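PDB 4ZOH: putative oxidoreductase molybdopterin-binding subunit from Sulfolobus tokodaii, which binds a molybdopterin cofactor in its pterin cytosine dinucleotide form and probably acts as the molybdenum-bearing catalytic subunit of an oxidoreductase of the xanthine dehydrogenase and aldehyde oxidase family. Local coordinates for residues A[64-69]-A[76-81]; A[506-511]-A[546-551]; A[525-530]-A[539-544]. One frame throughout, in Å; residues are numbered along the deposited sequence.

Contact 1: A[64-69]-A[76-81]; sequences KDFPIA and VGQPIA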
loop_
_atom_site.group_PDB
_atom_site.type_symbol
_atom_site.label_atom_id
_atom_site.label_comp_id
_atom_site.label_asym_id
_atom_site.label_seq_id
_atom_site.Cartn_x
_atom_site.Cartn_y
_atom_site.Cartn_z
ATOM N N LYS A 64 -4.075 -29.389 18.561
ATOM C CA LYS A 64 -2.725 -29.699 18.064
ATOM C C LYS A 64 -1.662 -28.835 18.719
ATOM O O LYS A 64 -1.950 -27.816 19.360
ATOM C CB LYS A 64 -2.694 -29.628 16.552
ATOM C CG LYS A 64 -3.690 -30.602 15.956
ATOM C CD LYS A 64 -4.032 -30.253 14.542
ATOM C CE LYS A 64 -3.511 -31.334 13.616
ATOM N NZ LYS A 64 -4.105 -31.137 12.260
ATOM N N ASP A 65 -0.435 -29.282 18.650
ATOM C CA ASP A 65 0.638 -28.508 19.255
ATOM C C ASP A 65 1.505 -27.830 18.141
ATOM O O ASP A 65 2.571 -27.323 18.440
ATOM C CB ASP A 65 1.531 -29.413 20.128
ATOM C CG ASP A 65 0.981 -29.653 21.568
ATOM O OD1 ASP A 65 0.634 -28.679 22.276
ATOM O OD2 ASP A 65 0.997 -30.856 21.989
ATOM N N PHE A 66 1.068 -27.877 16.883
ATOM C CA PHE A 66 1.789 -27.311 15.690
ATOM C C PHE A 66 0.677 -26.828 14.778
ATOM O O PHE A 66 -0.335 -27.545 14.664
ATOM C CB PHE A 66 2.667 -28.375 14.992
ATOM C CG PHE A 66 3.812 -28.870 15.876
ATOM C CD1 PHE A 66 5.064 -28.167 15.936
ATOM C CD2 PHE A 66 3.639 -30.022 16.715
ATOM C CE1 PHE A 66 6.077 -28.598 16.803
ATOM C CE2 PHE A 66 4.665 -30.452 17.587
ATOM C CZ PHE A 66 5.883 -29.741 17.640
ATOM N N PRO A 67 0.833 -25.647 14.128
ATOM C CA PRO A 67 2.071 -24.800 14.182
ATOM C C PRO A 67 2.375 -24.140 15.511
ATOM O O PRO A 67 3.577 -23.926 15.849
ATOM C CB PRO A 67 1.798 -23.694 13.140
ATOM C CG PRO A 67 0.326 -23.789 12.799
ATOM C CD PRO A 67 -0.028 -25.275 13.004
ATOM N N ILE A 68 1.332 -23.775 16.262
ATOM C CA ILE A 68 1.542 -23.097 17.568
ATOM C C ILE A 68 1.322 -24.132 18.714
ATOM O O ILE A 68 0.400 -24.936 18.616
ATOM C CB ILE A 68 0.633 -21.887 17.748
ATOM C CG1 ILE A 68 0.731 -20.907 16.541
ATOM C CG2 ILE A 68 0.950 -21.146 19.090
ATOM C CD1 ILE A 68 2.131 -20.179 16.346
ATOM N N ALA A 69 2.164 -24.137 19.762
ATOM C CA ALA A 69 1.981 -25.100 20.829
ATOM C C ALA A 69 0.788 -24.625 21.621
ATOM O O ALA A 69 0.650 -23.389 21.871
ATOM C CB ALA A 69 3.179 -25.191 21.711
ATOM N N VAL A 76 12.915 -24.340 23.065
ATOM C CA VAL A 76 13.139 -22.913 23.299
ATOM C C VAL A 76 12.999 -22.179 21.939
ATOM O O VAL A 76 13.520 -22.661 20.887
ATOM C CB VAL A 76 14.489 -22.676 23.903
ATOM C CG1 VAL A 76 14.720 -21.200 24.299
ATOM C CG2 VAL A 76 14.622 -23.589 25.116
ATOM N N GLY A 77 12.181 -21.119 21.952
ATOM C CA GLY A 77 11.890 -20.324 20.756
ATOM C C GLY A 77 10.562 -20.680 20.102
ATOM O O GLY A 77 10.145 -19.979 19.145
ATOM N N GLN A 78 9.911 -21.772 20.553
ATOM C CA GLN A 78 8.619 -22.115 19.960
ATOM C C GLN A 78 7.569 -21.064 20.328
ATOM O O GLN A 78 7.503 -20.635 21.475
ATOM C CB GLN A 78 8.123 -23.497 20.314
ATOM C CG GLN A 78 6.973 -23.989 19.388
ATOM C CD GLN A 78 6.502 -25.355 19.845
ATOM O OE1 GLN A 78 6.797 -25.717 20.965
ATOM N NE2 GLN A 78 5.851 -26.136 18.978
ATOM N N PRO A 79 6.795 -20.609 19.332
ATOM C CA PRO A 79 5.638 -19.764 19.685
ATOM C C PRO A 79 4.571 -20.502 20.564
ATOM O O PRO A 79 4.096 -21.644 20.236
ATOM C CB PRO A 79 5.038 -19.380 18.308
ATOM C CG PRO A 79 6.062 -19.722 17.291
ATOM C CD PRO A 79 6.884 -20.866 17.869
ATOM N N ILE A 80 4.245 -19.843 21.661
ATOM C CA ILE A 80 3.258 -20.365 22.615
ATOM C C ILE A 80 2.064 -19.421 22.829
ATOM O O ILE A 80 1.027 -19.828 23.382
ATOM C CB ILE A 80 3.940 -20.799 23.959
ATOM C CG1 ILE A 80 4.675 -19.637 24.608
ATOM C CG2 ILE A 80 4.849 -21.976 23.649
ATOM C CD1 ILE A 80 5.165 -19.909 26.035
ATOM N N ALA A 81 2.197 -18.185 22.348
ATOM C CA ALA A 81 1.149 -17.170 22.462
ATOM C C ALA A 81 1.396 -16.078 21.414
ATOM O O ALA A 81 2.556 -15.913 20.946
ATOM C CB ALA A 81 1.183 -16.543 23.863
HETATM O O HOH W 1 5.110 -28.552 20.354
HETATM O O HOH W 2 6.127 -25.052 16.350
HETATM O O HOH W 3 -0.719 -21.559 23.318
#
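Q78, just before strand 79-85, reaches to the loop 64-69 and meets A69, F66 and, through water, two carbonyls. CG lies opposite the backbone N (chi1 -164°) and the chain beyond is extended, which carries the amide across the gap while CB and CG serve as its stem. CD and OE1 pass the methyl of A69, OE1 at 3.7 Å from CB, and OE1 itself is held by T73 OG1 and T74 N. The other branch, NE2, sits obliquely beside the F66 ring, 3.3 Å from CE1, with ring and amide planes 39° apart. Its two N-H groups go to separate waters: one water, 2.9 Å from NE2, donates to P67 O; the other donates to D65 O, a weak bond. The amide is thus gripped at both ends and its rotation is fixed.

Next to it the backbones join directly, A69 N donating to P79 O at 3.2 Å, and a further water links A69 O with I80 O. I68 closes the apolar side: CD1 lies 3.6 Å from P79 CB, and CG2 rests 3.4 Å from P79 O, the two side chains crossing at about a right angle. Cutting I68 back to an alanine would probably strip P79 CB of the CD1 methyl beside it and open a gap between the loop and F36, P223 and A227. Beyond, I80 and A81 both face V37 in a classic beta bulge on strand 79-85, against strand 32-38. Since one direct backbone bond is supplemented by water bridges and by a doubly engaged amide, the irregular loop, with its cis peptide before P67, is fastened to the strand by polar links, direct and through water, as well as by apolar packing.

Contact 2: A[506-511]-A[546-551]; sequences IEIGAK and FKMGES
The torsions of I508 aim its two branches at different partners, M548 and E550: with CG1 anti to the carbonyl carbon (chi1 -65°), CD1 is carried toward E550 while CG2 is left to face M548. M548 bends at its last torsion (chi3 53°), swinging the methyl toward K511, and E550 folds at chi2 (-83°) to lay its carboxylate beside the isoleucine. CG2 of I508 approaches SD of M548 to 4.2 Å, and CD1 of I508 comes to 3.8 Å from OE1 of E550. On the next helical turn the aliphatic part of K511 slants across the thioether end, CD lying 3.6 Å from CE of M548.

None of these meetings is a hydrogen bond. K511 NZ stays 6.3 Å from E550 OE2, too far for a salt bridge, and E507 OE1 is 4.8 Å from E550 OE1, so two carboxylates lie near each other at the rim, with like charges not in contact. Underneath, I508 also rests on A545 and L552.

The geometry of the turn makes the approach possible. Helix 538-547 ends in a Schellman motif, with G549 at the positive-phi C-prime position, G549 N bonded to F546 O and E550 N to A545 O. The chain turns there and presents M548 and E550 together to helix 486-512, while S551 and F546 turn to E476 and W420 of a second subunit, another copy of this protein. The join is therefore van der Waals in kind, a buried isoleucine under a fringe of long side chains, and the nearby charges, not in contact, would probably act on it at longer range.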
loop_
_atom_site.group_PDB
_atom_site.type_symbol
_atom_site.label_atom_id
_atom_site.label_comp_id
_atom_site.label_asym_id
_atom_site.label_seq_id
_atom_site.Cartn_x
_atom_site.Cartn_y
_atom_site.Cartn_z
ATOM N N ILE A 506 4.982 -14.375 -35.940
ATOM C CA ILE A 506 5.225 -14.901 -37.307
ATOM C C ILE A 506 3.922 -15.150 -38.091
ATOM O O ILE A 506 3.722 -14.583 -39.195
ATOM C CB ILE A 506 6.198 -16.111 -37.333
ATOM C CG1 ILE A 506 7.638 -15.598 -37.163
ATOM C CG2 ILE A 506 6.092 -16.857 -38.673
ATOM C CD1 ILE A 506 8.672 -16.657 -36.838
ATOM N N GLU A 507 3.027 -15.939 -37.529
ATOM C CA GLU A 507 1.804 -16.224 -38.266
ATOM C C GLU A 507 0.856 -15.028 -38.478
ATOM O O GLU A 507 0.246 -14.911 -39.562
ATOM C CB GLU A 507 1.105 -17.452 -37.744
ATOM C CG GLU A 507 0.741 -17.437 -36.285
ATOM C CD GLU A 507 -0.412 -18.380 -36.027
ATOM O OE1 GLU A 507 -0.562 -18.877 -34.890
ATOM O OE2 GLU A 507 -1.169 -18.624 -36.989
ATOM N N ILE A 508 0.780 -14.115 -37.502
ATOM C CA ILE A 508 0.015 -12.871 -37.714
ATOM C C ILE A 508 0.675 -12.047 -38.846
ATOM O O ILE A 508 -0.017 -11.533 -39.751
ATOM C CB ILE A 508 -0.208 -12.092 -36.385
ATOM C CG1 ILE A 508 -1.092 -12.941 -35.463
ATOM C CG2 ILE A 508 -0.903 -10.751 -36.612
ATOM C CD1 ILE A 508 -0.797 -12.792 -33.998
ATOM N N GLY A 509 2.011 -11.955 -38.793
ATOM C CA GLY A 509 2.823 -11.309 -39.835
ATOM C C GLY A 509 2.580 -11.964 -41.197
ATOM O O GLY A 509 2.385 -11.263 -42.181
ATOM N N ALA A 510 2.574 -13.297 -41.224
ATOM C CA ALA A 510 2.298 -14.107 -42.423
ATOM C C ALA A 510 0.891 -13.812 -42.947
ATOM O O ALA A 510 0.754 -13.394 -44.100
ATOM C CB ALA A 510 2.475 -15.592 -42.130
ATOM N N LYS A 511 -0.132 -13.987 -42.095
ATOM C CA LYS A 511 -1.498 -13.538 -42.402
ATOM C C LYS A 511 -1.585 -12.138 -43.011
ATOM O O LYS A 511 -2.199 -11.986 -44.063
ATOM C CB LYS A 511 -2.415 -13.625 -41.192
ATOM C CG LYS A 511 -3.234 -14.891 -41.105
ATOM C CD LYS A 511 -4.531 -14.598 -40.383
ATOM C CE LYS A 511 -4.832 -15.689 -39.364
ATOM N NZ LYS A 511 -6.293 -15.802 -39.086
ATOM N N PHE A 546 -4.738 -7.589 -32.165
ATOM C CA PHE A 546 -5.871 -7.181 -31.399
ATOM C C PHE A 546 -7.121 -7.030 -32.303
ATOM O O PHE A 546 -8.203 -7.566 -31.983
ATOM C CB PHE A 546 -5.545 -5.884 -30.645
ATOM C CG PHE A 546 -4.815 -6.090 -29.327
ATOM C CD1 PHE A 546 -5.545 -6.147 -28.113
ATOM C CD2 PHE A 546 -3.406 -6.179 -29.262
ATOM C CE1 PHE A 546 -4.903 -6.297 -26.877
ATOM C CE2 PHE A 546 -2.745 -6.323 -28.020
ATOM C CZ PHE A 546 -3.502 -6.394 -26.810
ATOM N N LYS A 547 -6.984 -6.356 -33.441
ATOM C CA LYS A 547 -8.120 -6.192 -34.407
ATOM C C LYS A 547 -8.670 -7.531 -34.915
ATOM O O LYS A 547 -9.847 -7.664 -35.131
ATOM C CB LYS A 547 -7.727 -5.329 -35.605
ATOM C CG LYS A 547 -7.950 -3.847 -35.423
ATOM C CD LYS A 547 -7.100 -3.059 -36.426
ATOM C CE LYS A 547 -6.457 -1.877 -35.718
ATOM N NZ LYS A 547 -6.099 -0.757 -36.619
ATOM N N MET A 548 -7.798 -8.508 -35.083
ATOM C CA MET A 548 -8.161 -9.837 -35.509
ATOM C C MET A 548 -8.652 -10.751 -34.376
ATOM O O MET A 548 -8.875 -11.961 -34.604
ATOM C CB MET A 548 -6.945 -10.492 -36.146
ATOM C CG MET A 548 -6.590 -9.994 -37.548
ATOM S SD MET A 548 -4.889 -10.442 -38.024
ATOM C CE MET A 548 -4.876 -12.218 -37.747
ATOM N N GLY A 549 -8.817 -10.197 -33.166
ATOM C CA GLY A 549 -9.195 -10.997 -31.956
ATOM C C GLY A 549 -8.176 -12.065 -31.608
ATOM O O GLY A 549 -8.537 -13.126 -31.182
ATOM N N GLU A 550 -6.900 -11.805 -31.844
ATOM C CA GLU A 550 -5.852 -12.766 -31.585
ATOM C C GLU A 550 -4.963 -12.296 -30.398
ATOM O O GLU A 550 -4.323 -11.247 -30.463
ATOM C CB GLU A 550 -5.008 -12.884 -32.841
ATOM C CG GLU A 550 -5.412 -14.023 -33.749
ATOM C CD GLU A 550 -4.775 -15.297 -33.267
ATOM O OE1 GLU A 550 -3.508 -15.387 -33.314
ATOM O OE2 GLU A 550 -5.540 -16.174 -32.793
ATOM N N SER A 551 -4.927 -13.071 -29.328
ATOM C CA SER A 551 -4.225 -12.669 -28.133
ATOM C C SER A 551 -2.706 -12.939 -28.220
ATOM O O SER A 551 -2.294 -14.022 -28.620
ATOM C CB SER A 551 -4.759 -13.404 -26.905
ATOM O OG SER A 551 -3.911 -13.115 -25.794
#

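Contact 3: A[525-530]-A[539-544]; sequences GNVTHK and NEIVKN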
loop_
_atom_site.group_PDB
_atom_site.type_symbol
_atom_site.label_atom_id
_atom_site.label_comp_id
_atom_site.label_asym_id
_atom_site.label_seq_id
_atom_site.Cartn_x
_atom_site.Cartn_y
_atom_site.Cartn_z
ATOM N N GLY A 525 11.704 -8.692 -34.515
ATOM C CA GLY A 525 10.314 -8.381 -34.291
ATOM C C GLY A 525 9.492 -8.081 -35.539
ATOM O O GLY A 525 8.257 -8.105 -35.475
ATOM N N ASN A 526 10.160 -7.783 -36.669
ATOM C CA ASN A 526 9.460 -7.492 -37.940
ATOM C C ASN A 526 9.283 -8.730 -38.816
ATOM O O ASN A 526 10.059 -9.644 -38.739
ATOM C CB ASN A 526 10.122 -6.349 -38.692
ATOM C CG ASN A 526 10.476 -5.177 -37.791
ATOM O OD1 ASN A 526 9.619 -4.566 -37.134
ATOM N ND2 ASN A 526 11.767 -4.890 -37.714
ATOM N N VAL A 527 8.218 -8.788 -39.610
ATOM C CA VAL A 527 8.073 -9.915 -40.542
ATOM C C VAL A 527 8.141 -9.350 -42.000
ATOM O O VAL A 527 7.575 -8.274 -42.297
ATOM C CB VAL A 527 6.883 -10.851 -40.168
ATOM C CG1 VAL A 527 6.664 -11.939 -41.194
ATOM C CG2 VAL A 527 7.132 -11.527 -38.829
ATOM N N THR A 528 8.939 -10.018 -42.847
ATOM C CA THR A 528 9.163 -9.610 -44.253
ATOM C C THR A 528 8.882 -10.766 -45.221
ATOM O O THR A 528 9.233 -11.958 -44.954
ATOM C CB THR A 528 10.599 -9.106 -44.530
ATOM O OG1 THR A 528 11.523 -10.097 -44.098
ATOM C CG2 THR A 528 10.945 -7.845 -43.787
ATOM N N HIS A 529 8.244 -10.403 -46.342
ATOM C CA HIS A 529 8.034 -11.324 -47.463
ATOM C C HIS A 529 9.372 -11.620 -48.181
ATOM O O HIS A 529 9.906 -10.766 -48.877
ATOM C CB HIS A 529 6.963 -10.820 -48.451
ATOM C CG HIS A 529 6.267 -11.937 -49.171
ATOM N ND1 HIS A 529 6.737 -12.475 -50.350
ATOM C CD2 HIS A 529 5.179 -12.671 -48.836
ATOM C CE1 HIS A 529 5.953 -13.469 -50.728
ATOM N NE2 HIS A 529 5.002 -13.611 -49.824
ATOM N N LYS A 530 9.890 -12.823 -47.947
ATOM C CA LYS A 530 11.160 -13.371 -48.451
ATOM C C LYS A 530 11.144 -13.392 -50.008
ATOM O O LYS A 530 10.917 -14.441 -50.612
ATOM C CB LYS A 530 11.372 -14.778 -47.804
ATOM C CG LYS A 530 10.150 -15.759 -47.782
ATOM C CD LYS A 530 8.925 -15.381 -46.902
ATOM C CE LYS A 530 7.606 -16.115 -47.211
ATOM N NZ LYS A 530 7.476 -17.545 -46.758
ATOM N N ASN A 539 5.189 -3.396 -34.071
ATOM C CA ASN A 539 4.038 -2.666 -33.620
ATOM C C ASN A 539 2.764 -2.855 -34.500
ATOM O O ASN A 539 1.656 -2.985 -33.951
ATOM C CB ASN A 539 4.373 -1.188 -33.387
ATOM C CG ASN A 539 5.270 -0.983 -32.158
ATOM O OD1 ASN A 539 6.523 -0.909 -32.260
ATOM N ND2 ASN A 539 4.641 -0.877 -30.985
ATOM N N GLU A 540 2.936 -2.926 -35.832
ATOM C CA GLU A 540 1.808 -3.212 -36.731
ATOM C C GLU A 540 1.296 -4.627 -36.553
ATOM O O GLU A 540 0.088 -4.844 -36.579
ATOM C CB GLU A 540 2.115 -2.957 -38.236
ATOM C CG GLU A 540 2.154 -1.506 -38.698
ATOM C CD GLU A 540 3.227 -1.299 -39.798
ATOM O OE1 GLU A 540 3.685 -2.291 -40.458
ATOM O OE2 GLU A 540 3.635 -0.129 -39.992
ATOM N N ILE A 541 2.170 -5.597 -36.354
ATOM C CA ILE A 541 1.707 -6.959 -36.087
ATOM C C ILE A 541 0.792 -7.010 -34.825
ATOM O O ILE A 541 -0.267 -7.687 -34.806
ATOM C CB ILE A 541 2.900 -7.960 -35.971
ATOM C CG1 ILE A 541 3.560 -8.231 -37.360
ATOM C CG2 ILE A 541 2.454 -9.284 -35.360
ATOM C CD1 ILE A 541 4.861 -9.002 -37.264
ATOM N N VAL A 542 1.240 -6.289 -33.786
ATOM C CA VAL A 542 0.622 -6.300 -32.470
ATOM C C VAL A 542 -0.758 -5.643 -32.613
ATOM O O VAL A 542 -1.756 -6.228 -32.239
ATOM C CB VAL A 542 1.488 -5.572 -31.446
ATOM C CG1 VAL A 542 0.686 -5.324 -30.153
ATOM C CG2 VAL A 542 2.764 -6.356 -31.139
ATOM N N LYS A 543 -0.842 -4.441 -33.181
ATOM C CA LYS A 543 -2.188 -3.809 -33.354
ATOM C C LYS A 543 -3.203 -4.616 -34.172
ATOM O O LYS A 543 -4.415 -4.704 -33.837
ATOM C CB LYS A 543 -2.049 -2.428 -33.866
ATOM C CG LYS A 543 -1.163 -1.651 -32.948
ATOM C CD LYS A 543 -1.229 -0.213 -33.333
ATOM C CE LYS A 543 -0.362 0.613 -32.397
ATOM N NZ LYS A 543 -1.067 1.897 -32.347
ATOM N N ASN A 544 -2.686 -5.244 -35.217
ATOM C CA ASN A 544 -3.467 -6.151 -36.022
ATOM C C ASN A 544 -3.837 -7.424 -35.288
ATOM O O ASN A 544 -4.899 -7.949 -35.531
ATOM C CB ASN A 544 -2.820 -6.386 -37.417
ATOM C CG ASN A 544 -2.995 -5.156 -38.321
ATOM O OD1 ASN A 544 -4.106 -4.890 -38.817
ATOM N ND2 ASN A 544 -1.929 -4.338 -38.458
#
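A single methyl, CD1 of I541, carries most of this contact: it lies 3.7 Å from CG2 of V527 and 3.9 Å from the carbonyl oxygen of G525. CG1 of I541 is anti to its carbonyl carbon (chi1 -72°), which points the branch out of helix 538-547 at the strand, and the isoleucine and valine cross at about a right angle. This side is compact. L505 of helix 486-512 and V536 of the neighbouring strand also press on I541. G525 takes backbone angles at which a CB would collide with the preceding carbonyl oxygen, and its turn joins strand 522-523 to strand 526-528.

The solvent side is different in character: N539 and E540 are exposed and touch nothing on the strand. N526 OD1 bonds to F538 N, joining strand to helix start, while E540 OE1 bonds to T537 N within that start. Along the helix, N544, which also packs against I512, donates from ND2 to E540 O at 2.8 Å, from 37° above the carbonyl plane, while its backbone N-H reaches the same oxygen at 3.1 Å from the opposite face. One carbonyl thus serves two donors.

Between the two segments no hydrogen bond forms; the join is a methyl packed on V527 and against the G525 carbonyl oxygen, with N526 OD1 to F538 N adding a polar tie just outside.

From the N terminus, contact 1 comes first and closes a short loop of six residues, tying segment 64-69 to strand 79-85 in the hammerhead region. It is complete long before the others begin, and its centre lies about 57 Å from that of contact 2 and 60 Å from that of contact 3. Contact 2 spans a longer excursion, from helix 486-512 to the end of helix 538-547, and within that excursion contact 3 joins strand 526-528 to the same helix. Their centres are about 9 Å apart, and I508 meets I541 between them. Together contacts 2 and 3 bind two helices and a small antiparallel sheet at the edge of the molybdopterin-binding region.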